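Local coordinates for protein NADH kinase POS5, mitochondrial (Saccharomyces cerevisiae, PDB 3AFO) that phosphorylates NADH, and less readily NAD(+), with ATP in mitochondria, supplying the NADPH on which cellular defence against oxidants draws, at residues A[44-49]-A[64-69]; A[71-76]-A[167-172]; A[202-207]-A[282-287]; A[207-212]-A[291-296]. One frame throughout, in Å; residues are numbered along the deposited sequence. Where two conformers were deposited one is given.

Interaction 1 (A[44-49]-A[64-69]); sequences VYITKK and THLHES
The backbones of strand 43-48 and of the last turns of helix 53-69 come closest at Val44 and Leu66, whose CA atoms are 9.4 Å apart, a separation that side chains alone can bridge. No hydrogen bond crosses between the segments, and the three touching residues are all buried and wholly apolar at their points of contact. Leu66 reaches from the helix with its CD1 methyl in the lead. Its chi2 of 178° continues the line of the chain, carrying CD1 as far from the helix backbone as the residue allows. Ile46 meets it tip to tip, Ile46 CD1 lying 4.2 Å from Leu66 CD1. Here CG1 lies beside the backbone N, and the extended chain (chi2 163°) directs CD1 at the helix. Val44, two residues earlier and therefore on the same face of the strand, offers its CG1 branch to the same leucine methyl, with Val44 CG1 at 4.4 Å from Leu66 CD1. The third side of this triangle of methyls is formed within the strand, where Val44 CG1 and Ile46 CD1 are 4.5 Å apart. Strand 43-48, helix 53-69 and strand 74-76 form a beta-alpha-beta unit, and the contact is the seam between its first strand and its helix, on one face of the parallel sheet of the N-terminal domain. Val75, on the second strand of the unit, touches both Ile46 and Leu66. Farther back along the helix, Met59, Phe62 and Ile63 pack on Ile46, while Val119 and Leu121 of strand 117-122 flank Val44 and Ile46.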
# COMPACT_ATOMS: atom_id res chain seq x y z
N VAL A 44 1.26 41.68 18.53
CA VAL A 44 1.85 40.36 18.27
C VAL A 44 1.45 39.39 19.36
O VAL A 44 1.87 39.53 20.52
CB VAL A 44 3.39 40.46 18.14
CG1 VAL A 44 4.02 39.09 17.87
CG2 VAL A 44 3.77 41.45 17.02
N TYR A 45 0.64 38.40 19.00
CA TYR A 45 0.26 37.31 19.91
C TYR A 45 1.25 36.14 19.83
O TYR A 45 1.51 35.60 18.75
CB TYR A 45 -1.16 36.84 19.59
CG TYR A 45 -1.66 35.65 20.38
CD1 TYR A 45 -1.47 35.56 21.76
CD2 TYR A 45 -2.37 34.63 19.75
CE1 TYR A 45 -1.95 34.48 22.48
CE2 TYR A 45 -2.86 33.54 20.46
CZ TYR A 45 -2.65 33.47 21.83
OH TYR A 45 -3.12 32.40 22.55
N ILE A 46 1.80 35.76 20.98
CA ILE A 46 2.83 34.72 21.03
C ILE A 46 2.36 33.55 21.86
O ILE A 46 1.92 33.71 23.01
CB ILE A 46 4.18 35.25 21.60
CG1 ILE A 46 4.56 36.58 20.95
CG2 ILE A 46 5.29 34.21 21.40
CD1 ILE A 46 5.61 37.34 21.72
N THR A 47 2.44 32.35 21.28
CA THR A 47 2.09 31.12 21.97
C THR A 47 3.29 30.18 21.96
O THR A 47 4.16 30.28 21.09
CB THR A 47 0.90 30.40 21.29
OG1 THR A 47 1.31 29.87 20.02
CG2 THR A 47 -0.23 31.36 21.07
N LYS A 48 3.35 29.28 22.94
CA LYS A 48 4.46 28.34 23.02
C LYS A 48 3.98 26.96 23.43
O LYS A 48 2.92 26.80 24.02
CB LYS A 48 5.53 28.83 24.00
CG LYS A 48 5.07 28.91 25.46
CD LYS A 48 6.23 29.33 26.37
CE LYS A 48 5.75 29.56 27.81
NZ LYS A 48 5.11 28.35 28.42
N LYS A 49 4.78 25.95 23.10
CA LYS A 49 4.50 24.61 23.57
C LYS A 49 4.68 24.63 25.09
O LYS A 49 5.72 25.05 25.60
CB LYS A 49 5.43 23.60 22.91
CG LYS A 49 5.10 22.16 23.28
CD LYS A 49 6.01 21.19 22.57
CE LYS A 49 5.92 19.82 23.19
NZ LYS A 49 7.17 19.08 22.89
N THR A 64 11.69 40.18 24.81
CA THR A 64 12.79 41.10 25.13
C THR A 64 13.27 41.82 23.86
O THR A 64 13.36 43.06 23.84
CB THR A 64 13.95 40.37 25.88
OG1 THR A 64 13.46 39.89 27.14
CG2 THR A 64 15.16 41.29 26.15
N HIS A 65 13.51 41.06 22.80
CA HIS A 65 13.87 41.63 21.51
C HIS A 65 12.83 42.62 20.95
O HIS A 65 13.19 43.70 20.48
CB HIS A 65 14.16 40.53 20.48
CG HIS A 65 14.36 41.04 19.09
ND1 HIS A 65 15.41 41.86 18.74
CD2 HIS A 65 13.64 40.84 17.96
CE1 HIS A 65 15.33 42.14 17.45
NE2 HIS A 65 14.27 41.54 16.95
N LEU A 66 11.55 42.26 21.00
CA LEU A 66 10.49 43.15 20.52
C LEU A 66 10.46 44.46 21.32
O LEU A 66 10.37 45.55 20.74
CB LEU A 66 9.13 42.46 20.58
CG LEU A 66 8.98 41.18 19.74
CD1 LEU A 66 7.62 40.55 19.93
CD2 LEU A 66 9.27 41.47 18.26
N HIS A 67 10.56 44.33 22.64
CA HIS A 67 10.52 45.48 23.53
C HIS A 67 11.74 46.37 23.39
O HIS A 67 11.65 47.58 23.56
CB HIS A 67 10.36 45.04 24.98
CG HIS A 67 8.98 44.57 25.31
ND1 HIS A 67 8.68 43.93 26.49
CD2 HIS A 67 7.82 44.65 24.62
CE1 HIS A 67 7.39 43.65 26.52
NE2 HIS A 67 6.85 44.06 25.39
N GLU A 68 12.89 45.76 23.09
CA GLU A 68 14.10 46.52 22.84
C GLU A 68 14.07 47.23 21.47
O GLU A 68 14.44 48.39 21.38
CB GLU A 68 15.35 45.63 22.94
CG GLU A 68 15.80 45.33 24.37
CD GLU A 68 16.93 44.31 24.45
OE1 GLU A 68 17.48 43.92 23.39
OE2 GLU A 68 17.27 43.88 25.57
N SER A 69 13.61 46.53 20.43
CA SER A 69 13.83 47.00 19.06
C SER A 69 12.63 47.63 18.35
O SER A 69 12.81 48.37 17.39
CB SER A 69 14.38 45.87 18.18
OG SER A 69 15.75 45.66 18.46

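Interaction 2 (A[71-76]-A[167-172]); sequences PEVNVI and EVISSR
A carboxylate oxygen resting on a methyl group is the odd element where Glu72 meets Ile169: Glu72 OE2 lies 3.8 Å from Ile169 CD1, with no hydrogen bond between the segments. The glutamate gets there by a bent route, its chi2 of -86° folding the chain so that the acid end comes at the isoleucine from the opposite direction. The same CD1 methyl also meets Val73, whose CG2 branch is 4.1 Å away, an ordinary apolar contact. The one methyl thus touches both a partly exposed carboxylate and a buried valine, bringing helix 161-169 against the loop that leads into strand 74-76. Leu41 and Tyr70 pack on Ile169 as well. Just past it the helix stops. Arg172 NE bonds Glu167 OE1 at 2.8 Å and its NH2 takes Glu167 OE2, a two-pronged, side-on salt bridge in which both oxygens are approached from above the carboxylate plane. In the backbone, Arg172 N reaches Glu167 O at 2.9 Å and Ser171 N reaches Val168 O at 3.1 Å. With Ser171 at positive phi as the C-prime residue, this is a Schellman motif, a classic helix C-terminal cap.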
# COMPACT_ATOMS: atom_id res chain seq x y z
N PRO A 71 9.48 49.66 19.65
CA PRO A 71 8.62 50.31 20.65
C PRO A 71 7.12 50.27 20.32
O PRO A 71 6.31 50.16 21.22
CB PRO A 71 9.11 51.76 20.69
CG PRO A 71 10.24 51.87 19.73
CD PRO A 71 10.65 50.49 19.32
N GLU A 72 6.77 50.35 19.04
CA GLU A 72 5.36 50.33 18.61
C GLU A 72 4.65 48.98 18.85
O GLU A 72 3.41 48.91 18.82
CB GLU A 72 5.24 50.76 17.14
CG GLU A 72 5.61 49.68 16.09
CD GLU A 72 7.10 49.61 15.76
OE1 GLU A 72 7.96 49.98 16.61
OE2 GLU A 72 7.42 49.17 14.64
N VAL A 73 5.43 47.93 19.10
CA VAL A 73 4.89 46.57 19.22
C VAL A 73 4.27 46.27 20.58
O VAL A 73 4.85 46.59 21.62
CB VAL A 73 5.94 45.49 18.82
CG1 VAL A 73 5.59 44.11 19.39
CG2 VAL A 73 6.08 45.43 17.31
N ASN A 74 3.09 45.67 20.56
CA ASN A 74 2.42 45.23 21.77
C ASN A 74 2.35 43.71 21.82
O ASN A 74 1.86 43.08 20.89
CB ASN A 74 1.01 45.82 21.83
CG ASN A 74 1.02 47.34 21.65
OD1 ASN A 74 1.72 48.05 22.38
ND2 ASN A 74 0.28 47.82 20.66
N VAL A 75 2.84 43.15 22.94
CA VAL A 75 2.93 41.70 23.14
C VAL A 75 1.71 41.15 23.86
O VAL A 75 1.36 41.58 24.98
CB VAL A 75 4.22 41.33 23.94
CG1 VAL A 75 4.15 39.89 24.46
CG2 VAL A 75 5.47 41.55 23.11
N ILE A 76 1.06 40.19 23.22
CA ILE A 76 -0.08 39.49 23.80
C ILE A 76 0.31 38.03 24.06
O ILE A 76 0.88 37.38 23.19
CB ILE A 76 -1.29 39.51 22.84
CG1 ILE A 76 -1.57 40.93 22.33
CG2 ILE A 76 -2.49 38.91 23.53
CD1 ILE A 76 -2.50 40.99 21.07
N GLU A 167 11.97 41.09 8.45
CA GLU A 167 11.39 40.96 7.10
C GLU A 167 9.87 41.04 7.14
O GLU A 167 9.25 41.65 6.26
CB GLU A 167 11.83 39.65 6.43
CG GLU A 167 13.33 39.56 6.12
CD GLU A 167 13.87 40.78 5.38
OE1 GLU A 167 13.37 41.10 4.27
OE2 GLU A 167 14.80 41.44 5.90
N VAL A 168 9.29 40.42 8.16
CA VAL A 168 7.85 40.37 8.31
C VAL A 168 7.29 41.77 8.54
O VAL A 168 6.43 42.22 7.79
CB VAL A 168 7.41 39.38 9.42
CG1 VAL A 168 5.91 39.52 9.73
CG2 VAL A 168 7.75 37.92 9.04
N ILE A 169 7.79 42.46 9.57
CA ILE A 169 7.28 43.78 9.95
C ILE A 169 7.51 44.85 8.85
O ILE A 169 6.71 45.78 8.71
CB ILE A 169 7.81 44.22 11.36
CG1 ILE A 169 7.10 45.49 11.87
CG2 ILE A 169 9.35 44.36 11.38
CD1 ILE A 169 7.14 45.64 13.40
N SER A 170 8.58 44.70 8.08
CA SER A 170 8.90 45.64 7.01
C SER A 170 8.13 45.35 5.71
O SER A 170 8.47 45.90 4.66
CB SER A 170 10.39 45.60 6.70
OG SER A 170 11.17 45.70 7.87
N SER A 171 7.12 44.49 5.78
CA SER A 171 6.33 44.08 4.60
C SER A 171 7.16 43.44 3.47
O SER A 171 6.82 43.60 2.29
CB SER A 171 5.49 45.26 4.06
OG SER A 171 4.54 45.70 5.02
N ARG A 172 8.21 42.71 3.82
CA ARG A 172 9.02 42.00 2.81
C ARG A 172 8.89 40.46 2.83
O ARG A 172 9.57 39.76 2.08
CB ARG A 172 10.50 42.39 2.91
CG ARG A 172 10.78 43.89 2.71
CD ARG A 172 12.27 44.14 2.57
NE ARG A 172 12.98 43.88 3.82
CZ ARG A 172 13.24 44.81 4.74
NH1 ARG A 172 12.85 46.06 4.55
NH2 ARG A 172 13.89 44.48 5.85

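Interaction 3 (A[202-207]-A[282-287]); sequences IFLHRG and IRIKIG
Leu204 faces Ile284 and Ile286 across the interior of the beta sandwich of the C-terminal domain, where strand 201-205 of one antiparallel sheet lies against strand 282-286 of another. The two segments share no hydrogen bond, and their nearest CA atoms, those of Leu204 and Ile286, are 9.4 Å apart. Along 282-287, Arg283 turns to the other side of its strand, forming a salt bridge with Glu316 and a cation-pi contact with Phe218. Ile284 comes next and points inward. Its CG2 branch, anti to the backbone N, meets the leucine where the two side chains overlap side by side, with Ile284 CG2 3.7 Å from Leu204 CD1. Lys285 points away again. Ile286 starts less directly, but a chi2 of -57° bends its chain and brings the end toward the leucine, tip to tip. Val299 packs on both Leu204 and Ile286, and Leu215 on both isoleucines, so the contact is buried among strands of both sheets. Beyond it, Arg206 reaches the second subunit, bonding Tyr243 OH there. The closest approaches on the leucine side are made by CD1, and Leu204 CD1 lies 4.0 Å from Ile286 CD1.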
# COMPACT_ATOMS: atom_id res chain seq x y z
N ILE A 202 -9.90 16.15 10.30
CA ILE A 202 -11.01 15.75 11.12
C ILE A 202 -11.03 14.24 11.06
O ILE A 202 -11.02 13.66 9.96
CB ILE A 202 -12.33 16.32 10.57
CG1 ILE A 202 -12.28 17.86 10.65
CG2 ILE A 202 -13.55 15.74 11.35
CD1 ILE A 202 -12.92 18.57 9.46
N PHE A 203 -11.04 13.58 12.21
CA PHE A 203 -11.09 12.11 12.19
C PHE A 203 -11.96 11.45 13.23
O PHE A 203 -12.22 12.02 14.30
CB PHE A 203 -9.68 11.46 12.13
CG PHE A 203 -8.78 11.77 13.30
CD1 PHE A 203 -8.77 10.95 14.43
CD2 PHE A 203 -7.90 12.83 13.25
CE1 PHE A 203 -7.91 11.23 15.50
CE2 PHE A 203 -7.03 13.10 14.32
CZ PHE A 203 -7.05 12.30 15.44
N LEU A 204 -12.44 10.27 12.86
CA LEU A 204 -13.26 9.42 13.70
C LEU A 204 -12.43 8.18 13.99
O LEU A 204 -11.74 7.68 13.11
CB LEU A 204 -14.55 9.05 12.98
CG LEU A 204 -15.50 10.22 12.71
CD1 LEU A 204 -16.58 9.83 11.71
CD2 LEU A 204 -16.14 10.70 14.03
N HIS A 205 -12.48 7.70 15.23
CA HIS A 205 -11.66 6.56 15.62
C HIS A 205 -12.34 5.78 16.75
O HIS A 205 -12.99 6.39 17.60
CB HIS A 205 -10.27 7.02 16.06
CG HIS A 205 -9.24 5.93 15.99
ND1 HIS A 205 -9.16 4.92 16.93
CD2 HIS A 205 -8.26 5.68 15.09
CE1 HIS A 205 -8.18 4.10 16.60
NE2 HIS A 205 -7.61 4.55 15.50
N ARG A 206 -12.20 4.46 16.73
CA ARG A 206 -12.76 3.59 17.77
C ARG A 206 -12.18 3.90 19.15
O ARG A 206 -12.83 3.65 20.16
CB ARG A 206 -12.55 2.11 17.42
CG ARG A 206 -11.08 1.66 17.37
CD ARG A 206 -10.95 0.16 17.12
NE ARG A 206 -9.54 -0.26 17.10
CZ ARG A 206 -8.82 -0.54 18.18
NH1 ARG A 206 -9.36 -0.47 19.39
NH2 ARG A 206 -7.54 -0.91 18.05
N GLY A 207 -10.97 4.45 19.18
CA GLY A 207 -10.32 4.91 20.41
C GLY A 207 -10.22 3.84 21.48
O GLY A 207 -9.60 2.80 21.26
N ILE A 282 -19.44 16.48 2.45
CA ILE A 282 -19.21 15.16 3.02
C ILE A 282 -20.04 15.01 4.27
O ILE A 282 -20.01 15.88 5.15
CB ILE A 282 -17.72 14.92 3.36
CG1 ILE A 282 -16.85 15.13 2.11
CG2 ILE A 282 -17.51 13.50 3.95
CD1 ILE A 282 -15.33 15.20 2.35
N ARG A 283 -20.80 13.92 4.34
CA ARG A 283 -21.54 13.57 5.53
C ARG A 283 -21.17 12.16 5.96
O ARG A 283 -21.16 11.24 5.12
CB ARG A 283 -23.06 13.68 5.29
CG ARG A 283 -23.93 13.25 6.48
CD ARG A 283 -25.41 13.53 6.23
NE ARG A 283 -25.97 12.70 5.17
CZ ARG A 283 -26.71 11.61 5.38
NH1 ARG A 283 -26.97 11.21 6.62
NH2 ARG A 283 -27.19 10.93 4.35
N ILE A 284 -20.84 12.02 7.24
CA ILE A 284 -20.55 10.71 7.83
C ILE A 284 -21.45 10.44 9.05
O ILE A 284 -21.44 11.19 10.02
CB ILE A 284 -19.04 10.56 8.20
CG1 ILE A 284 -18.16 10.78 6.96
CG2 ILE A 284 -18.78 9.18 8.85
CD1 ILE A 284 -16.64 10.68 7.22
N LYS A 285 -22.26 9.39 8.94
CA LYS A 285 -23.16 8.98 10.01
C LYS A 285 -22.61 7.75 10.73
O LYS A 285 -22.17 6.79 10.08
CB LYS A 285 -24.54 8.69 9.44
CG LYS A 285 -25.64 8.48 10.49
CD LYS A 285 -27.00 8.34 9.78
CE LYS A 285 -28.15 8.23 10.78
NZ LYS A 285 -29.44 7.95 10.06
N ILE A 286 -22.63 7.79 12.06
CA ILE A 286 -22.19 6.68 12.89
C ILE A 286 -23.26 5.59 12.88
O ILE A 286 -24.38 5.81 13.37
CB ILE A 286 -21.91 7.13 14.36
CG1 ILE A 286 -21.05 8.41 14.41
CG2 ILE A 286 -21.32 6.00 15.19
CD1 ILE A 286 -19.67 8.32 13.67
N GLY A 287 -22.94 4.44 12.29
CA GLY A 287 -23.86 3.32 12.22
C GLY A 287 -23.49 2.21 13.20
O GLY A 287 -22.67 2.40 14.09

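Interaction 4 (A[207-212]-A[291-296]); sequences GNSPHL and NQKPVN. With NAI (1,4-dihydronicotinamide adenine dinucleotide), chain F.
The NADH pocket is bordered here by a loop, 207-212, whose His211 is backed by Lys293 from the neighbouring loop 291-296. Leu212 lines the nicotinamide end, its CD1 lying over a face of the dihydropyridine ring at 3.7 Å from NAI C3N, while CD2 lies over the carboxamide carbon C7N. Hydrogen bonds to the same ligand come from the second subunit, among them those of its Asp124, Asp201 and Ser246, so the dinucleotide is held between two chains. On the side of the loop away from the nicotinamide, the lysine chain of Lys293 runs antiparallel alongside His211. Lys293 CB makes a CH-pi contact over one face of the imidazole, 4.0 Å from the ring centroid and 27° off its normal. A bend at chi2 (141°) then carries the methylenes across the ring edge, where Lys293 CD is 3.4 Å from His211 CD2. Pro210 CG lies over the opposite face, sandwiching the imidazole between aliphatic groups. The loop itself is shaped by an ST turn, in which His211 N donates to Ser209 OG at 3.3 Å. At the far end of the lysine, Lys293 NZ gives a weak hydrogen bond to Leu212 O, 3.5 Å away. His211 ND1 stands 4.1 Å from the phosphate oxygen NAI O2A, near the ring plane but too far for a hydrogen bond. The lysine therefore acts on the histidine mainly through its hydrocarbon chain, while its ammonium group, turned to the loop carbonyl, makes no direct contact with the diphosphate.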
# COMPACT_ATOMS: atom_id res chain seq x y z
N GLY A 207 -10.97 4.45 19.18
CA GLY A 207 -10.32 4.91 20.41
C GLY A 207 -10.22 3.84 21.48
O GLY A 207 -9.60 2.80 21.26
N ASN A 208 -10.86 4.09 22.62
CA ASN A 208 -10.87 3.16 23.75
C ASN A 208 -11.65 1.87 23.52
O ASN A 208 -11.39 0.86 24.17
CB ASN A 208 -11.46 3.86 24.98
CG ASN A 208 -10.92 3.30 26.27
OD1 ASN A 208 -9.71 3.15 26.43
ND2 ASN A 208 -11.81 2.99 27.21
N SER A 209 -12.64 1.93 22.63
CA SER A 209 -13.49 0.79 22.33
C SER A 209 -12.71 -0.29 21.57
O SER A 209 -11.92 0.03 20.68
CB SER A 209 -14.70 1.26 21.53
OG SER A 209 -15.41 0.17 20.99
N PRO A 210 -12.92 -1.58 21.93
CA PRO A 210 -12.23 -2.68 21.25
C PRO A 210 -12.90 -3.07 19.94
O PRO A 210 -12.33 -3.86 19.16
CB PRO A 210 -12.33 -3.84 22.25
CG PRO A 210 -13.52 -3.53 23.09
CD PRO A 210 -13.67 -2.03 23.12
N HIS A 211 -14.10 -2.54 19.70
CA HIS A 211 -14.88 -2.87 18.51
C HIS A 211 -14.67 -1.83 17.42
O HIS A 211 -14.37 -0.66 17.69
CB HIS A 211 -16.36 -2.97 18.84
CG HIS A 211 -16.64 -3.68 20.13
ND1 HIS A 211 -16.43 -5.03 20.29
CD2 HIS A 211 -17.10 -3.22 21.32
CE1 HIS A 211 -16.76 -5.38 21.53
NE2 HIS A 211 -17.17 -4.29 22.17
N LEU A 212 -14.85 -2.27 16.18
CA LEU A 212 -14.62 -1.43 15.03
C LEU A 212 -15.79 -0.46 14.88
O LEU A 212 -16.92 -0.79 15.24
CB LEU A 212 -14.44 -2.29 13.77
CG LEU A 212 -13.10 -3.03 13.63
CD1 LEU A 212 -12.92 -4.19 14.62
CD2 LEU A 212 -12.94 -3.56 12.24
N ASN A 291 -27.88 -5.89 15.92
CA ASN A 291 -27.70 -6.51 17.24
C ASN A 291 -26.21 -6.64 17.60
O ASN A 291 -25.44 -7.36 16.96
CB ASN A 291 -28.46 -7.85 17.34
CG ASN A 291 -29.97 -7.65 17.37
OD1 ASN A 291 -30.52 -7.14 18.35
ND2 ASN A 291 -30.65 -8.06 16.29
N GLN A 292 -25.81 -5.91 18.64
CA GLN A 292 -24.41 -5.54 18.78
C GLN A 292 -23.92 -5.31 20.21
O GLN A 292 -24.59 -5.65 21.19
CB GLN A 292 -24.14 -4.28 17.92
CG GLN A 292 -24.81 -2.97 18.41
CD GLN A 292 -26.34 -2.97 18.30
OE1 GLN A 292 -27.05 -2.91 19.31
NE2 GLN A 292 -26.85 -3.04 17.07
N LYS A 293 -22.72 -4.73 20.28
CA LYS A 293 -22.12 -4.14 21.48
C LYS A 293 -22.96 -2.95 22.00
O LYS A 293 -24.10 -2.77 21.58
CB LYS A 293 -20.71 -3.64 21.10
CG LYS A 293 -20.66 -2.96 19.73
CD LYS A 293 -19.74 -1.75 19.70
CE LYS A 293 -19.91 -0.98 18.39
NZ LYS A 293 -18.74 -0.10 18.09
N PRO A 294 -22.40 -2.15 22.94
CA PRO A 294 -22.93 -0.81 23.24
C PRO A 294 -23.13 0.07 21.99
O PRO A 294 -22.45 -0.12 20.97
CB PRO A 294 -21.85 -0.20 24.13
CG PRO A 294 -21.25 -1.37 24.86
CD PRO A 294 -21.49 -2.62 24.02
N VAL A 295 -24.05 1.03 22.08
CA VAL A 295 -24.29 1.98 20.99
C VAL A 295 -23.82 3.39 21.35
O VAL A 295 -23.87 4.31 20.52
CB VAL A 295 -25.79 1.98 20.55
CG1 VAL A 295 -26.10 0.73 19.72
CG2 VAL A 295 -26.73 2.09 21.75
N ASN A 296 -23.34 3.56 22.58
CA ASN A 296 -22.83 4.85 23.04
C ASN A 296 -21.30 4.87 23.10
O ASN A 296 -20.67 3.84 23.34
CB ASN A 296 -23.43 5.22 24.40
CG ASN A 296 -24.76 5.96 24.27
OD1 ASN A 296 -25.01 6.94 24.98
ND2 ASN A 296 -25.62 5.50 23.36
PA NAI F . -14.66 -8.46 16.48
O1A NAI F . -16.07 -8.89 16.23
O2A NAI F . -14.52 -7.03 17.20
O5B NAI F . -13.85 -8.12 15.20
C5B NAI F . -13.39 -9.12 14.43
C4B NAI F . -13.65 -8.79 13.01
O4B NAI F . -12.49 -9.39 12.44
C3B NAI F . -14.85 -9.66 12.64
O3B NAI F . -15.33 -9.25 11.36
C2B NAI F . -14.18 -11.03 12.58
O2B NAI F . -14.91 -11.95 11.76
C1B NAI F . -12.87 -10.67 11.89
N9A NAI F . -11.77 -11.62 12.19
C8A NAI F . -11.39 -12.05 13.40
N7A NAI F . -10.38 -12.90 13.26
C5A NAI F . -10.11 -13.01 11.96
C6A NAI F . -9.18 -13.71 11.22
N6A NAI F . -8.27 -14.52 11.81
N1A NAI F . -9.19 -13.58 9.88
C2A NAI F . -10.06 -12.79 9.26
N3A NAI F . -10.96 -12.09 9.93
C4A NAI F . -11.00 -12.18 11.28
O3 NAI F . -13.82 -9.46 17.50
PN NAI F . -13.52 -11.02 17.28
O1N NAI F . -14.45 -11.59 16.27
O2N NAI F . -13.45 -11.59 18.64
O5D NAI F . -12.03 -11.01 16.64
C5D NAI F . -10.94 -10.37 17.34
C4D NAI F . -10.00 -9.70 16.33
O4D NAI F . -10.55 -8.43 15.97
C3D NAI F . -8.64 -9.30 16.92
O3D NAI F . -7.79 -10.45 16.99
C2D NAI F . -8.14 -8.31 15.85
O2D NAI F . -7.34 -8.99 14.86
C1D NAI F . -9.47 -7.82 15.20
N1N NAI F . -9.43 -6.34 15.24
C2N NAI F . -9.36 -5.66 14.01
C3N NAI F . -9.30 -4.28 13.95
C7N NAI F . -9.23 -3.61 12.57
O7N NAI F . -9.18 -2.39 12.42
N7N NAI F . -9.21 -4.48 11.56
C4N NAI F . -9.30 -3.54 15.14
C5N NAI F . -9.37 -4.20 16.39
C6N NAI F . -9.43 -5.59 16.44

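Interactions 1 and 2 belong to one piece of the N-terminal domain: strands 43-48 and 74-76 are neighbours in the parallel sheet, joined by probable hydrogen bonds from Val44 N to Asn74 O (2.8 Å) and from Ile46 N to Ile76 O (2.9 Å). Interactions 3 and 4 form a second pair in the C-terminal domain, their centres 13 Å apart. They share Gly207, and Arg206 CB packs on His211 O at 3.3 Å. Leu212 of interaction 4 packs on NADH, and Arg206 at the end of 202-207 also touches bound NADH, while the Leu204 side chain in the buried contact is about 12 Å away. The two pairs sit on opposite sides of the chain's centre, interactions 2 and 4 about 52 Å apart between centres.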